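Local coordinates for protein projannalysin (Methanocaldococcus jannaschii, PDB 4JIX) that is the zymogen of a soluble, minimal zinc metallopeptidase (minigluzincin) and, once activated, probably hydrolyses peptide bonds, at residues E27-I40 against T47-F60. The protein carries 1 engineered substitution. Residues are numbered along the deposited sequence; the frame is centred on the assembly and turned at random.
With SO4 (sulfate ion), chain F; SO4 (sulfate ion), chain E.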
loop_
_atom_site.group_PDB
_atom_site.type_symbol
_atom_site.label_atom_id
_atom_site.label_comp_id
_atom_site.label_asym_id
_atom_site.label_seq_id
_atom_site.Cartn_x
_atom_site.Cartn_y
_atom_site.Cartn_z
ATOM N N GLU A 27 -25.140 10.185 -7.748
ATOM C CA GLU A 27 -24.467 11.182 -8.563
ATOM C C GLU A 27 -23.613 10.437 -9.561
ATOM O O GLU A 27 -23.013 9.419 -9.212
ATOM C CB GLU A 27 -23.613 12.139 -7.710
ATOM C CG GLU A 27 -24.431 13.219 -7.034
ATOM C CD GLU A 27 -23.593 14.051 -6.091
ATOM O OE1 GLU A 27 -23.325 13.586 -4.960
ATOM O OE2 GLU A 27 -23.146 15.141 -6.513
ATOM N N SER A 28 -23.562 10.930 -10.793
ATOM C CA SER A 28 -22.760 10.333 -11.857
ATOM C C SER A 28 -21.261 10.535 -11.590
ATOM O O SER A 28 -20.867 11.572 -11.055
ATOM C CB SER A 28 -23.136 10.971 -13.196
ATOM O OG SER A 28 -23.316 10.010 -14.217
ATOM N N ILE A 29 -20.430 9.541 -11.923
ATOM C CA ILE A 29 -18.976 9.681 -11.774
ATOM C C ILE A 29 -18.282 9.214 -13.056
ATOM O O ILE A 29 -18.862 8.476 -13.863
ATOM C CB ILE A 29 -18.378 8.964 -10.524
ATOM C CG1 ILE A 29 -18.579 7.429 -10.564
ATOM C CG2 ILE A 29 -18.866 9.578 -9.217
ATOM C CD1 ILE A 29 -17.516 6.616 -9.729
ATOM N N ASN A 30 -17.047 9.661 -13.236
ATOM C CA ASN A 30 -16.185 9.221 -14.319
ATOM C C ASN A 30 -15.193 8.244 -13.724
ATOM O O ASN A 30 -14.775 8.431 -12.581
ATOM C CB ASN A 30 -15.474 10.415 -14.978
ATOM C CG ASN A 30 -16.445 11.395 -15.574
ATOM O OD1 ASN A 30 -17.193 11.072 -16.501
ATOM N ND2 ASN A 30 -16.489 12.598 -15.017
ATOM N N ILE A 31 -14.845 7.190 -14.461
ATOM C CA ILE A 31 -13.858 6.206 -14.011
ATOM C C ILE A 31 -12.677 6.263 -14.973
ATOM O O ILE A 31 -12.862 6.077 -16.177
ATOM C CB ILE A 31 -14.435 4.767 -13.892
ATOM C CG1 ILE A 31 -15.721 4.729 -13.043
ATOM C CG2 ILE A 31 -13.366 3.791 -13.353
ATOM C CD1 ILE A 31 -16.592 3.521 -13.305
ATOM N N GLU A 32 -11.476 6.544 -14.447
ATOM C CA GLU A 32 -10.252 6.607 -15.245
ATOM C C GLU A 32 -9.253 5.574 -14.737
ATOM O O GLU A 32 -8.802 5.671 -13.598
ATOM C CB GLU A 32 -9.622 8.011 -15.201
ATOM C CG GLU A 32 -10.235 9.029 -16.136
ATOM C CD GLU A 32 -9.468 10.338 -16.231
ATOM O OE1 GLU A 32 -8.362 10.440 -15.650
ATOM O OE2 GLU A 32 -9.976 11.264 -16.901
ATOM N N ILE A 33 -8.941 4.577 -15.564
ATOM C CA ILE A 33 -7.969 3.540 -15.236
ATOM C C ILE A 33 -6.741 3.851 -16.087
ATOM O O ILE A 33 -6.760 3.671 -17.306
ATOM C CB ILE A 33 -8.535 2.101 -15.417
ATOM C CG1 ILE A 33 -9.753 1.877 -14.492
ATOM C CG2 ILE A 33 -7.462 1.040 -15.141
ATOM C CD1 ILE A 33 -10.924 1.421 -15.179
ATOM N N LYS A 34 -5.702 4.392 -15.447
ATOM C CA LYS A 34 -4.498 4.810 -16.159
ATOM C C LYS A 34 -3.232 4.585 -15.317
ATOM O O LYS A 34 -3.340 4.450 -14.092
ATOM C CB LYS A 34 -4.619 6.298 -16.574
ATOM C CG LYS A 34 -4.739 7.285 -15.412
ATOM C CD LYS A 34 -4.635 8.737 -15.877
ATOM C CE LYS A 34 -4.214 9.666 -14.759
ATOM N NZ LYS A 34 -2.764 9.528 -14.435
ATOM N N PRO A 35 -2.018 4.544 -15.934
ATOM C CA PRO A 35 -0.807 4.433 -15.112
ATOM C C PRO A 35 -0.702 5.691 -14.253
ATOM O O PRO A 35 -0.959 6.789 -14.737
ATOM C CB PRO A 35 0.329 4.312 -16.144
ATOM C CG PRO A 35 -0.341 4.041 -17.462
ATOM C CD PRO A 35 -1.676 4.699 -17.364
ATOM N N MET A 36 -0.499 5.511 -12.959
ATOM C CA MET A 36 -0.381 6.603 -11.992
ATOM C C MET A 36 0.930 6.408 -11.248
ATOM O O MET A 36 1.199 5.307 -10.768
ATOM C CB MET A 36 -1.574 6.628 -11.016
ATOM C CG MET A 36 -2.931 6.919 -11.653
ATOM S SD MET A 36 -4.299 6.540 -10.504
ATOM C CE MET A 36 -4.212 7.954 -9.407
ATOM N N LYS A 37 1.751 7.454 -11.179
ATOM C CA LYS A 37 3.070 7.438 -10.547
ATOM C C LYS A 37 3.006 7.776 -9.060
ATOM O O LYS A 37 3.829 7.283 -8.287
ATOM C CB LYS A 37 3.969 8.467 -11.277
ATOM C CG LYS A 37 5.380 8.685 -10.729
ATOM C CD LYS A 37 6.046 9.874 -11.422
ATOM C CE LYS A 37 7.306 10.330 -10.729
ATOM N NZ LYS A 37 7.895 11.527 -11.390
ATOM N N GLN A 38 2.072 8.648 -8.670
ATOM C CA GLN A 38 1.994 9.205 -7.322
ATOM C C GLN A 38 1.047 8.477 -6.355
ATOM O O GLN A 38 1.180 8.663 -5.147
ATOM C CB GLN A 38 1.551 10.681 -7.402
ATOM C CG GLN A 38 2.391 11.564 -8.333
ATOM C CD GLN A 38 1.967 13.007 -8.223
ATOM O OE1 GLN A 38 2.435 13.755 -7.353
ATOM N NE2 GLN A 38 1.053 13.422 -9.088
ATOM N N LYS A 39 0.038 7.761 -6.874
ATOM C CA LYS A 39 -0.997 7.086 -6.066
ATOM C C LYS A 39 -1.461 5.801 -6.719
ATOM O O LYS A 39 -1.202 5.564 -7.906
ATOM C CB LYS A 39 -2.261 7.992 -5.922
ATOM C CG LYS A 39 -2.064 9.439 -5.480
ATOM C CD LYS A 39 -2.196 9.606 -3.992
ATOM C CE LYS A 39 -1.673 10.948 -3.546
ATOM N NZ LYS A 39 -1.383 10.973 -2.086
ATOM N N ILE A 40 -2.250 5.012 -5.978
ATOM C CA ILE A 40 -2.872 3.842 -6.572
ATOM C C ILE A 40 -4.365 4.192 -6.828
ATOM O O ILE A 40 -4.996 3.582 -7.683
ATOM C CB ILE A 40 -2.638 2.520 -5.802
ATOM C CG1 ILE A 40 -3.290 2.516 -4.419
ATOM C CG2 ILE A 40 -1.118 2.204 -5.739
ATOM C CD1 ILE A 40 -3.159 1.107 -3.611
ATOM N N THR A 47 -14.021 17.214 -10.957
ATOM C CA THR A 47 -14.533 16.535 -12.158
ATOM C C THR A 47 -15.360 15.287 -11.837
ATOM O O THR A 47 -15.876 14.668 -12.772
ATOM C CB THR A 47 -13.390 16.164 -13.114
ATOM O OG1 THR A 47 -12.470 15.310 -12.435
ATOM C CG2 THR A 47 -12.684 17.387 -13.700
ATOM N N LYS A 48 -15.511 14.926 -10.535
ATOM C CA LYS A 48 -16.239 13.720 -10.080
ATOM C C LYS A 48 -15.620 12.496 -10.771
ATOM O O LYS A 48 -16.316 11.683 -11.374
ATOM C CB LYS A 48 -17.761 13.842 -10.328
ATOM C CG LYS A 48 -18.478 14.555 -9.190
ATOM C CD LYS A 48 -19.598 15.470 -9.671
ATOM C CE LYS A 48 -20.277 16.206 -8.530
ATOM N NZ LYS A 48 -19.356 17.136 -7.806
ATOM N N THR A 49 -14.281 12.411 -10.722
ATOM C CA THR A 49 -13.546 11.345 -11.389
ATOM C C THR A 49 -12.845 10.458 -10.385
ATOM O O THR A 49 -12.010 10.925 -9.601
ATOM C CB THR A 49 -12.545 11.948 -12.393
ATOM O OG1 THR A 49 -13.267 12.698 -13.362
ATOM C CG2 THR A 49 -11.690 10.903 -13.089
ATOM N N LEU A 50 -13.155 9.164 -10.446
ATOM C CA LEU A 50 -12.472 8.156 -9.654
ATOM C C LEU A 50 -11.291 7.709 -10.509
ATOM O O LEU A 50 -11.508 7.265 -11.644
ATOM C CB LEU A 50 -13.437 6.986 -9.316
ATOM C CG LEU A 50 -12.825 5.726 -8.667
ATOM C CD1 LEU A 50 -12.367 6.000 -7.247
ATOM C CD2 LEU A 50 -13.828 4.586 -8.639
ATOM N N ARG A 51 -10.051 7.910 -10.026
ATOM C CA ARG A 51 -8.858 7.501 -10.777
ATOM C C ARG A 51 -8.257 6.263 -10.138
ATOM O O ARG A 51 -8.085 6.226 -8.921
ATOM C CB ARG A 51 -7.813 8.628 -10.878
ATOM C CG ARG A 51 -8.281 9.763 -11.770
ATOM C CD ARG A 51 -7.183 10.734 -12.169
ATOM N NE ARG A 51 -7.653 11.642 -13.223
ATOM C CZ ARG A 51 -8.316 12.777 -13.006
ATOM N NH1 ARG A 51 -8.577 13.177 -11.767
ATOM N NH2 ARG A 51 -8.718 13.522 -14.028
ATOM N N LEU A 52 -7.997 5.233 -10.950
ATOM C CA LEU A 52 -7.443 3.970 -10.453
ATOM C C LEU A 52 -6.195 3.610 -11.226
ATOM O O LEU A 52 -6.184 3.713 -12.456
ATOM C CB LEU A 52 -8.478 2.826 -10.549
ATOM C CG LEU A 52 -9.809 3.017 -9.791
ATOM C CD1 LEU A 52 -10.821 1.967 -10.209
ATOM C CD2 LEU A 52 -9.612 2.977 -8.274
ATOM N N ASN A 53 -5.141 3.200 -10.509
ATOM C CA ASN A 53 -3.880 2.816 -11.122
ATOM C C ASN A 53 -4.083 1.540 -11.947
ATOM O O ASN A 53 -4.569 0.529 -11.431
ATOM C CB ASN A 53 -2.812 2.638 -10.054
ATOM C CG ASN A 53 -1.485 2.160 -10.568
ATOM O OD1 ASN A 53 -1.336 1.025 -11.037
ATOM N ND2 ASN A 53 -0.484 2.995 -10.417
ATOM N N LYS A 54 -3.700 1.604 -13.227
ATOM C CA LYS A 54 -3.853 0.530 -14.212
ATOM C C LYS A 54 -3.237 -0.812 -13.768
ATOM O O LYS A 54 -3.912 -1.833 -13.883
ATOM C CB LYS A 54 -3.282 0.957 -15.575
ATOM C CG LYS A 54 -3.663 0.009 -16.713
ATOM C CD LYS A 54 -3.383 0.618 -18.075
ATOM C CE LYS A 54 -3.755 -0.313 -19.204
ATOM N NZ LYS A 54 -2.734 -1.373 -19.404
ATOM N N TYR A 55 -1.987 -0.825 -13.281
ATOM C CA TYR A 55 -1.356 -2.078 -12.847
ATOM C C TYR A 55 -2.122 -2.714 -11.661
ATOM O O TYR A 55 -2.294 -3.933 -11.627
ATOM C CB TYR A 55 0.129 -1.876 -12.487
ATOM C CG TYR A 55 0.784 -3.134 -11.949
ATOM C CD1 TYR A 55 0.881 -3.364 -10.580
ATOM C CD2 TYR A 55 1.273 -4.113 -12.811
ATOM C CE1 TYR A 55 1.446 -4.537 -10.081
ATOM C CE2 TYR A 55 1.841 -5.291 -12.320
ATOM C CZ TYR A 55 1.942 -5.489 -10.954
ATOM O OH TYR A 55 2.527 -6.636 -10.469
ATOM N N VAL A 56 -2.566 -1.884 -10.700
ATOM C CA VAL A 56 -3.323 -2.303 -9.515
ATOM C C VAL A 56 -4.663 -2.926 -9.955
ATOM O O VAL A 56 -5.000 -4.012 -9.498
ATOM C CB VAL A 56 -3.509 -1.088 -8.557
ATOM C CG1 VAL A 56 -4.551 -1.358 -7.474
ATOM C CG2 VAL A 56 -2.176 -0.691 -7.928
ATOM N N VAL A 57 -5.398 -2.265 -10.870
ATOM C CA VAL A 57 -6.689 -2.765 -11.369
ATOM C C VAL A 57 -6.518 -4.144 -12.055
ATOM O O VAL A 57 -7.382 -5.014 -11.919
ATOM C CB VAL A 57 -7.330 -1.717 -12.312
ATOM C CG1 VAL A 57 -8.468 -2.307 -13.162
ATOM C CG2 VAL A 57 -7.817 -0.518 -11.511
ATOM N N GLU A 58 -5.386 -4.349 -12.732
ATOM C CA GLU A 58 -5.127 -5.583 -13.464
ATOM C C GLU A 58 -4.515 -6.703 -12.609
ATOM O O GLU A 58 -4.583 -7.862 -13.019
ATOM C CB GLU A 58 -4.218 -5.286 -14.666
ATOM C CG GLU A 58 -4.969 -4.608 -15.804
ATOM C CD GLU A 58 -4.158 -3.999 -16.932
ATOM O OE1 GLU A 58 -2.907 -4.018 -16.867
ATOM O OE2 GLU A 58 -4.788 -3.473 -17.878
ATOM N N ASN A 59 -3.944 -6.392 -11.440
ATOM C CA ASN A 59 -3.253 -7.417 -10.659
ATOM C C ASN A 59 -3.747 -7.622 -9.216
ATOM O O ASN A 59 -3.430 -8.665 -8.639
ATOM C CB ASN A 59 -1.755 -7.105 -10.643
ATOM C CG ASN A 59 -1.126 -7.219 -12.019
ATOM O OD1 ASN A 59 -0.575 -8.261 -12.395
ATOM N ND2 ASN A 59 -1.252 -6.177 -12.833
ATOM N N PHE A 60 -4.494 -6.671 -8.623
ATOM C CA PHE A 60 -4.955 -6.855 -7.236
ATOM C C PHE A 60 -6.237 -7.666 -7.187
ATOM O O PHE A 60 -7.082 -7.513 -8.068
ATOM C CB PHE A 60 -5.194 -5.499 -6.545
ATOM C CG PHE A 60 -3.999 -4.788 -5.943
ATOM C CD1 PHE A 60 -4.159 -3.922 -4.870
ATOM C CD2 PHE A 60 -2.725 -4.940 -6.485
ATOM C CE1 PHE A 60 -3.064 -3.245 -4.327
ATOM C CE2 PHE A 60 -1.635 -4.246 -5.955
ATOM C CZ PHE A 60 -1.812 -3.404 -4.881
HETATM S S SO4 F . 0.159 10.532 -11.714
HETATM O O1 SO4 F . -1.086 10.566 -12.478
HETATM O O2 SO4 F . -0.058 9.810 -10.458
HETATM O O3 SO4 F . 0.600 11.894 -11.400
HETATM O O4 SO4 F . 1.183 9.867 -12.517
HETATM S S SO4 E . -9.027 16.860 -12.221
HETATM O O1 SO4 E . -9.919 15.759 -12.588
HETATM O O2 SO4 E . -9.654 17.683 -11.188
HETATM O O3 SO4 E . -7.776 16.314 -11.706
HETATM O O4 SO4 E . -8.741 17.677 -13.400
HETATM O O HOH W 1 -12.396 13.249 -16.153
#
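Two parallel strands, 30-34 and 49-53, pair side by side in the small mixed sheet of this minigluzincin, from Asn30 with Thr49 to Lys34 with Asn53. Asn30 N bonds Lys48 O (2.8 Å), and Leu50 and Leu52 then exchange bonds with Asn30, Glu32 and Lys34. On the face carrying Glu32 and Arg51, the two side chains run side by side, with carboxylate and guanidinium planes 77° apart. Arg51 NE meets Glu32 OE1 (2.8 Å) from above the carboxylate plane, in a bent salt bridge (138°). Thr49 CG2 sits over the centre of the guanidinium, 3.9 Å above its plane, while NH1 and NH2 both grip O1 of a sulfate, probably from the crystallisation liquor, at the edge, an oxygen that Thr47 OG1 also holds. A leucine in place of Arg51 would probably leave Glu32 without its charged mate and the sulfate without two of its donors.

Beyond the strands, Met36 lays its SD against the backbone, 3.4 Å from Asn53 N, and its CE against Arg51 CB. Asn53 N bonds Ile40 O (2.9 Å). With CG anti to the backbone N (chi1 176°), Asn53 turns OD1 to Val56 N and N-caps helix 54-59. Ile40 CG2 packs on Val56 CG2 (3.8 Å), and Ile33 CG2 nestles against Val57.

Ile31, Ile33 and Leu50 point from the face opposite Glu32 and Arg51; Ile31 and Ile33, with Ile29 just before the strand, lie against helix 12-22, and Leu50 touches Glu72 of helix 62-78, which carries the zinc ligands His71 and His75; strand 41-44 flanks 49-53 antiparallel, on the side away from 30-34.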